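Local coordinates for protein putative dehydratase (Mesorhizobium loti, PDB 2POZ) that is of unknown function but belongs to the mandelate racemase/muconate lactonizing enzyme family and is probably a lyase, perhaps a dehydratase, at residues Pro111-Phe116 against Thr318-Ala323; Ser311-Thr316 against Pro364-Val369. One frame throughout, in Å; residues are numbered along the deposited sequence.

Interaction 1 of 2, residues Pro111-Phe116 against Thr318-Ala323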
ATOM      1  N   PRO A 111      -7.310  46.733  -0.510  1.00 14.50           N
ATOM      2  CA  PRO A 111      -6.174  45.813  -0.384  1.00 15.05           C
ATOM      3  C   PRO A 111      -6.505  44.489  -1.071  1.00 15.09           C
ATOM      4  O   PRO A 111      -7.676  44.106  -1.169  1.00 16.23           O
ATOM      5  CB  PRO A 111      -6.028  45.645   1.125  1.00 15.38           C
ATOM      6  CG  PRO A 111      -6.545  46.955   1.674  1.00 13.43           C
ATOM      7  CD  PRO A 111      -7.758  47.206   0.813  1.00 14.72           C
ATOM      8  N   VAL A 112      -5.486  43.787  -1.547  1.00 15.10           N
ATOM      9  CA  VAL A 112      -5.730  42.511  -2.198  1.00 15.99           C
ATOM     10  C   VAL A 112      -6.420  41.536  -1.240  1.00 15.89           C
ATOM     11  O   VAL A 112      -7.242  40.728  -1.669  1.00 16.66           O
ATOM     12  CB  VAL A 112      -4.421  41.875  -2.726  1.00 17.57           C
ATOM     13  CG1 VAL A 112      -4.689  40.452  -3.209  1.00 16.26           C
ATOM     14  CG2 VAL A 112      -3.868  42.714  -3.878  1.00 17.58           C
ATOM     15  N   TYR A 113      -6.122  41.613   0.055  1.00 14.66           N
ATOM     16  CA  TYR A 113      -6.773  40.683   0.973  1.00 14.93           C
ATOM     17  C   TYR A 113      -8.293  40.850   1.040  1.00 15.51           C
ATOM     18  O   TYR A 113      -8.992  39.916   1.426  1.00 15.78           O
ATOM     19  CB  TYR A 113      -6.158  40.750   2.380  1.00 14.75           C
ATOM     20  CG  TYR A 113      -6.136  42.108   3.036  1.00 16.77           C
ATOM     21  CD1 TYR A 113      -7.319  42.738   3.445  1.00 17.73           C
ATOM     22  CD2 TYR A 113      -4.928  42.741   3.303  1.00 15.91           C
ATOM     23  CE1 TYR A 113      -7.287  43.963   4.107  1.00 17.08           C
ATOM     24  CE2 TYR A 113      -4.886  43.959   3.965  1.00 18.25           C
ATOM     25  CZ  TYR A 113      -6.064  44.565   4.366  1.00 17.59           C
ATOM     26  OH  TYR A 113      -6.001  45.767   5.033  1.00 19.12           O
ATOM     27  N   GLU A 114      -8.810  42.021   0.665  1.00 14.97           N
ATOM     28  CA  GLU A 114     -10.262  42.214   0.664  1.00 15.66           C
ATOM     29  C   GLU A 114     -10.859  41.419  -0.497  1.00 16.68           C
ATOM     30  O   GLU A 114     -11.944  40.850  -0.375  1.00 17.22           O
ATOM     31  CB  GLU A 114     -10.641  43.693   0.511  1.00 18.00           C
ATOM     32  CG  GLU A 114     -10.519  44.529   1.778  1.00 18.42           C
ATOM     33  CD  GLU A 114     -11.247  43.913   2.976  1.00 21.62           C
ATOM     34  OE1 GLU A 114     -12.321  43.295   2.791  1.00 21.49           O
ATOM     35  OE2 GLU A 114     -10.746  44.063   4.108  1.00 20.73           O
ATOM     36  N   LEU A 115     -10.144  41.378  -1.620  1.00 13.62           N
ATOM     37  CA  LEU A 115     -10.605  40.639  -2.792  1.00 15.56           C
ATOM     38  C   LEU A 115     -10.633  39.141  -2.472  1.00 15.49           C
ATOM     39  O   LEU A 115     -11.512  38.413  -2.935  1.00 16.05           O
ATOM     40  CB  LEU A 115      -9.665  40.881  -3.981  1.00 14.77           C
ATOM     41  CG  LEU A 115      -9.438  42.328  -4.429  1.00 17.85           C
ATOM     42  CD1 LEU A 115      -8.414  42.377  -5.557  1.00 14.50           C
ATOM     43  CD2 LEU A 115     -10.758  42.927  -4.880  1.00 17.01           C
ATOM     44  N   PHE A 116      -9.656  38.707  -1.680  1.00 14.70           N
ATOM     45  CA  PHE A 116      -9.491  37.315  -1.264  1.00 16.20           C
ATOM     46  C   PHE A 116     -10.507  36.840  -0.226  1.00 17.33           C
ATOM     47  O   PHE A 116     -10.476  35.679   0.189  1.00 17.14           O
ATOM     48  CB  PHE A 116      -8.073  37.108  -0.697  1.00 12.56           C
ATOM     49  CG  PHE A 116      -6.996  37.004  -1.749  1.00 12.64           C
ATOM     50  CD1 PHE A 116      -7.283  37.213  -3.098  1.00 12.24           C
ATOM     51  CD2 PHE A 116      -5.689  36.687  -1.386  1.00 13.53           C
ATOM     52  CE1 PHE A 116      -6.285  37.106  -4.067  1.00 12.38           C
ATOM     53  CE2 PHE A 116      -4.686  36.577  -2.349  1.00 13.22           C
ATOM     54  CZ  PHE A 116      -4.986  36.787  -3.692  1.00 12.34           C
ATOM     55  N   THR A 318       3.496  39.613   0.860  1.00 15.35           N
ATOM     56  CA  THR A 318       3.256  38.431   1.677  1.00 14.05           C
ATOM     57  C   THR A 318       2.245  38.741   2.780  1.00 13.96           C
ATOM     58  O   THR A 318       1.461  37.872   3.164  1.00 13.98           O
ATOM     59  CB  THR A 318       4.572  37.913   2.292  1.00 14.82           C
ATOM     60  OG1 THR A 318       5.431  37.450   1.238  1.00 13.83           O
ATOM     61  CG2 THR A 318       4.305  36.764   3.267  1.00 15.41           C
ATOM     62  N   LEU A 319       2.253  39.976   3.282  1.00 12.72           N
ATOM     63  CA  LEU A 319       1.302  40.364   4.328  1.00 13.88           C
ATOM     64  C   LEU A 319      -0.129  40.299   3.793  1.00 14.10           C
ATOM     65  O   LEU A 319      -1.068  40.043   4.543  1.00 13.71           O
ATOM     66  CB  LEU A 319       1.594  41.777   4.850  1.00 12.90           C
ATOM     67  CG  LEU A 319       2.929  41.993   5.565  1.00 13.28           C
ATOM     68  CD1 LEU A 319       3.000  43.429   6.076  1.00 16.23           C
ATOM     69  CD2 LEU A 319       3.075  41.005   6.714  1.00 14.58           C
ATOM     70  N   GLN A 320      -0.293  40.532   2.495  1.00 13.49           N
ATOM     71  CA  GLN A 320      -1.624  40.462   1.887  1.00 16.21           C
ATOM     72  C   GLN A 320      -2.202  39.068   2.116  1.00 16.69           C
ATOM     73  O   GLN A 320      -3.384  38.912   2.413  1.00 18.46           O
ATOM     74  CB  GLN A 320      -1.549  40.729   0.382  1.00 14.81           C
ATOM     75  CG  GLN A 320      -1.258  42.179   0.002  1.00 16.53           C
ATOM     76  CD  GLN A 320      -2.324  43.138   0.503  1.00 15.76           C
ATOM     77  OE1 GLN A 320      -3.516  42.865   0.386  1.00 18.11           O
ATOM     78  NE2 GLN A 320      -1.897  44.276   1.046  1.00 16.42           N
ATOM     79  N   LEU A 321      -1.352  38.055   1.984  1.00 16.78           N
ATOM     80  CA  LEU A 321      -1.771  36.673   2.164  1.00 16.56           C
ATOM     81  C   LEU A 321      -2.002  36.339   3.637  1.00 16.57           C
ATOM     82  O   LEU A 321      -3.038  35.783   4.004  1.00 14.82           O
ATOM     83  CB  LEU A 321      -0.705  35.735   1.586  1.00 18.83           C
ATOM     84  CG  LEU A 321      -0.901  34.221   1.715  1.00 22.00           C
ATOM     85  CD1 LEU A 321      -1.674  33.694   0.522  1.00 19.41           C
ATOM     86  CD2 LEU A 321       0.462  33.539   1.791  1.00 20.52           C
ATOM     87  N   GLU A 322      -1.036  36.692   4.480  1.00 13.46           N
ATOM     88  CA  GLU A 322      -1.116  36.392   5.902  1.00 14.65           C
ATOM     89  C   GLU A 322      -2.263  37.100   6.607  1.00 14.76           C
ATOM     90  O   GLU A 322      -2.657  36.722   7.713  1.00 14.84           O
ATOM     91  CB  GLU A 322       0.218  36.727   6.570  1.00 14.14           C
ATOM     92  CG  GLU A 322       1.394  36.072   5.862  1.00 16.34           C
ATOM     93  CD  GLU A 322       2.732  36.384   6.506  1.00 18.60           C
ATOM     94  OE1 GLU A 322       2.941  37.549   6.917  1.00 17.79           O
ATOM     95  OE2 GLU A 322       3.576  35.466   6.584  1.00 16.72           O
ATOM     96  N   ALA A 323      -2.803  38.130   5.975  1.00 13.29           N
ATOM     97  CA  ALA A 323      -3.924  38.848   6.570  1.00 16.01           C
ATOM     98  C   ALA A 323      -5.208  38.061   6.312  1.00 16.17           C
ATOM     99  O   ALA A 323      -6.179  38.172   7.066  1.00 16.97           O
ATOM    100  CB  ALA A 323      -4.048  40.236   5.949  1.00 14.39           C
TER
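A backbone nitrogen at the start of the short helix 112-115, Tyr113 N, donates a hydrogen bond to the buried oxygen Gln320 OE1 over 2.9 Å. Val112 N lies 2.9 Å from the same Gln320 OE1 and is paired with the backbone of Gly365. The C=O...N angle at OE1 for Tyr113 N is 167°, so the amide carbonyl of Gln320 points almost straight at the donor. This joins a short helix of the N-terminal domain of an enolase-superfamily protein to helix 312-324 in its C-terminal barrel domain. Gln320 gets there by bending at chi2, which turns the amide toward the start of the short helix and against the Tyr113 ring. The two side chains run at about a right angle, yet the ring and amide planes are only 3° apart, with OE1 3.2 Å from Tyr113 CD2. Tyr113 holds CG between its own backbone N and carbonyl carbon (chi1 56°), which brings CD2 to Gln320 OE1 and, at 3.7 Å, to the methyl CB of Ala323. Closer to the backbone, Tyr113 CB lies 3.3 Å from Gln320 O. The ring's far end is fixed by a hydrogen bond from OH to Pro361 O. On the outer side of the short helix, Glu114 forms a salt bridge with Lys104 of a second subunit, and Leu115 packs on Leu115 of that copy. Within the turn itself, Val112 CG1 sits on a face of the Phe116 ring, nearer its border than its middle, while Glu114 OE2 lies at the edge of the Tyr113 ring, in its plane. Pro111 lies on one face of the Tyr113 ring, a CH-pi contact, its CB 3.4 Å above the plane near the centre.

Interaction 2 of 2, residues Ser311-Thr316 against Pro364-Val369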
ATOM      1  N   SER A 311      13.106  42.010  -1.085  1.00 13.15           N
ATOM      2  CA  SER A 311      13.027  43.422  -0.742  1.00 13.47           C
ATOM      3  C   SER A 311      11.736  43.675   0.045  1.00 13.54           C
ATOM      4  O   SER A 311      10.957  42.749   0.301  1.00 13.38           O
ATOM      5  CB  SER A 311      13.017  44.267  -2.016  1.00 13.76           C
ATOM      6  OG  SER A 311      11.754  44.167  -2.657  1.00 14.56           O
ATOM      7  N   SER A 312      11.517  44.926   0.432  1.00 14.33           N
ATOM      8  CA  SER A 312      10.310  45.310   1.163  1.00 13.40           C
ATOM      9  C   SER A 312       9.046  44.980   0.361  1.00 13.75           C
ATOM     10  O   SER A 312       7.972  44.782   0.935  1.00 14.81           O
ATOM     11  CB  SER A 312      10.322  46.813   1.453  1.00 13.17           C
ATOM     12  OG  SER A 312      11.409  47.178   2.278  1.00 16.70           O
ATOM     13  N   LEU A 313       9.165  44.944  -0.962  1.00 12.44           N
ATOM     14  CA  LEU A 313       8.006  44.647  -1.801  1.00 13.00           C
ATOM     15  C   LEU A 313       7.442  43.250  -1.536  1.00 12.59           C
ATOM     16  O   LEU A 313       6.281  43.111  -1.158  1.00 13.99           O
ATOM     17  CB  LEU A 313       8.353  44.791  -3.292  1.00 11.06           C
ATOM     18  CG  LEU A 313       7.227  44.435  -4.284  1.00 12.72           C
ATOM     19  CD1 LEU A 313       5.973  45.242  -3.963  1.00  8.86           C
ATOM     20  CD2 LEU A 313       7.681  44.708  -5.714  1.00  9.48           C
ATOM     21  N   ILE A 314       8.248  42.209  -1.718  1.00 13.57           N
ATOM     22  CA  ILE A 314       7.731  40.861  -1.488  1.00 13.67           C
ATOM     23  C   ILE A 314       7.283  40.642  -0.043  1.00 13.58           C
ATOM     24  O   ILE A 314       6.377  39.856   0.210  1.00 14.06           O
ATOM     25  CB  ILE A 314       8.745  39.764  -1.894  1.00 12.47           C
ATOM     26  CG1 ILE A 314       8.032  38.406  -1.913  1.00 13.82           C
ATOM     27  CG2 ILE A 314       9.913  39.726  -0.928  1.00 11.23           C
ATOM     28  CD1 ILE A 314       8.684  37.384  -2.832  1.00 14.74           C
ATOM     29  N   GLU A 315       7.897  41.345   0.900  1.00 15.09           N
ATOM     30  CA  GLU A 315       7.497  41.208   2.300  1.00 17.94           C
ATOM     31  C   GLU A 315       6.092  41.787   2.479  1.00 16.52           C
ATOM     32  O   GLU A 315       5.238  41.196   3.140  1.00 14.37           O
ATOM     33  CB  GLU A 315       8.464  41.955   3.229  1.00 20.51           C
ATOM     34  CG  GLU A 315       9.866  41.383   3.278  1.00 28.34           C
ATOM     35  CD  GLU A 315      10.780  42.164   4.209  1.00 32.19           C
ATOM     36  OE1 GLU A 315      10.375  42.395   5.373  1.00 34.74           O
ATOM     37  OE2 GLU A 315      11.897  42.540   3.781  1.00 30.29           O
ATOM     38  N   THR A 316       5.855  42.950   1.881  1.00 15.72           N
ATOM     39  CA  THR A 316       4.553  43.596   1.984  1.00 15.38           C
ATOM     40  C   THR A 316       3.487  42.774   1.266  1.00 14.99           C
ATOM     41  O   THR A 316       2.368  42.627   1.758  1.00 14.52           O
ATOM     42  CB  THR A 316       4.604  45.016   1.398  1.00 14.98           C
ATOM     43  OG1 THR A 316       5.565  45.783   2.127  1.00 17.46           O
ATOM     44  CG2 THR A 316       3.243  45.694   1.495  1.00 17.10           C
ATOM     45  N   PRO A 364      -4.420  50.411  -1.144  1.00 18.84           N
ATOM     46  CA  PRO A 364      -5.025  49.557  -2.170  1.00 19.21           C
ATOM     47  C   PRO A 364      -4.013  48.651  -2.873  1.00 18.75           C
ATOM     48  O   PRO A 364      -2.813  48.950  -2.922  1.00 19.05           O
ATOM     49  CB  PRO A 364      -5.692  50.564  -3.116  1.00 20.26           C
ATOM     50  CG  PRO A 364      -4.869  51.805  -2.951  1.00 22.19           C
ATOM     51  CD  PRO A 364      -4.608  51.838  -1.461  1.00 20.47           C
ATOM     52  N   GLY A 365      -4.497  47.537  -3.413  1.00 16.48           N
ATOM     53  CA  GLY A 365      -3.604  46.610  -4.087  1.00 14.64           C
ATOM     54  C   GLY A 365      -2.673  45.959  -3.079  1.00 14.24           C
ATOM     55  O   GLY A 365      -3.116  45.520  -2.016  1.00 13.60           O
ATOM     56  N   LEU A 366      -1.382  45.903  -3.390  1.00 14.22           N
ATOM     57  CA  LEU A 366      -0.426  45.286  -2.473  1.00 13.85           C
ATOM     58  C   LEU A 366      -0.116  46.227  -1.312  1.00 15.58           C
ATOM     59  O   LEU A 366       0.513  45.835  -0.328  1.00 14.45           O
ATOM     60  CB  LEU A 366       0.859  44.922  -3.215  1.00 11.90           C
ATOM     61  CG  LEU A 366       0.704  43.869  -4.317  1.00 14.28           C
ATOM     62  CD1 LEU A 366       2.031  43.649  -5.022  1.00 11.74           C
ATOM     63  CD2 LEU A 366       0.197  42.573  -3.714  1.00 11.98           C
ATOM     64  N   GLY A 367      -0.567  47.471  -1.433  1.00 15.67           N
ATOM     65  CA  GLY A 367      -0.325  48.446  -0.385  1.00 19.06           C
ATOM     66  C   GLY A 367       1.123  48.891  -0.358  1.00 20.11           C
ATOM     67  O   GLY A 367       1.612  49.363   0.666  1.00 21.06           O
ATOM     68  N   ALA A 368       1.797  48.754  -1.496  1.00 20.46           N
ATOM     69  CA  ALA A 368       3.198  49.115  -1.619  1.00 21.96           C
ATOM     70  C   ALA A 368       3.436  50.089  -2.768  1.00 23.06           C
ATOM     71  O   ALA A 368       3.019  49.840  -3.898  1.00 23.47           O
ATOM     72  CB  ALA A 368       4.026  47.861  -1.831  1.00 20.96           C
ATOM     73  N   VAL A 369       4.107  51.196  -2.471  1.00 22.23           N
ATOM     74  CA  VAL A 369       4.413  52.204  -3.483  1.00 22.02           C
ATOM     75  C   VAL A 369       5.922  52.195  -3.735  1.00 20.86           C
ATOM     76  O   VAL A 369       6.715  52.441  -2.824  1.00 16.75           O
ATOM     77  CB  VAL A 369       3.989  53.619  -3.015  1.00 24.93           C
ATOM     78  CG1 VAL A 369       4.181  54.623  -4.146  1.00 26.01           C
ATOM     79  CG2 VAL A 369       2.539  53.607  -2.553  1.00 26.97           C
TER
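The flat groups here are peptide carbonyls, not rings: Thr316 CG2 sits in front of the carbonyl of Leu366, 3.3 Å from its O, while the peptide carbonyl of Ser312 is approached on one face by Thr316 OG1 and on the other by Thr316 N. The OG1 bond to Ser312 O is 2.9 Å long, its donor tilted 30° from the carbonyl plane. It turns the hydroxyl back onto the helix and leaves CG2, anti to the backbone N, facing the loop, where it also packs 4.0 Å from Ala368 CB. With a glycine in place of Thr316, Leu366 O and Ala368 CB would probably face a gap, and Ser312 O would probably lose its hydroxyl donor. Leu313 adds the second apolar contact, its CD1 3.9 Å from Ala368 CB and looser against Leu366 CD1; beyond it lies strand 33-37, through Ala34 and Glu36. A type II' turn, Pro364 to Gly367, presents Leu366, with Gly365 at its second position and Gly367 N bonded to Pro364 O; Ala368 follows directly after it. Ser311 caps the helix, OG accepting from Leu313 N at 3.2 Å, and Glu36 bonds to the same OG. An N-capped barrel helix thus meets the loop that leads back to the N-terminal domain, as in the two-domain fold of the enolase superfamily.

How the interactions relate
From the N terminus the chain first lays down 111-116, in a short helix of the N-terminal domain, then runs through most of the barrel before 318-323 returns to it: interaction 1 closes a loop of about 200 residues. Interaction 2 closes a much shorter one, from 311-316 to 364-369. Because 311-316 comes before 318-323 and 364-369 after it, the two loops cross, both using helix 312-324. They also touch: Val112 N probably bonds to Gly365 O at 3.0 Å, and Gln320 NE2 makes a weak hydrogen bond with Leu366 O. Each of the three parts, short helix, barrel helix and late loop, therefore touches the other two.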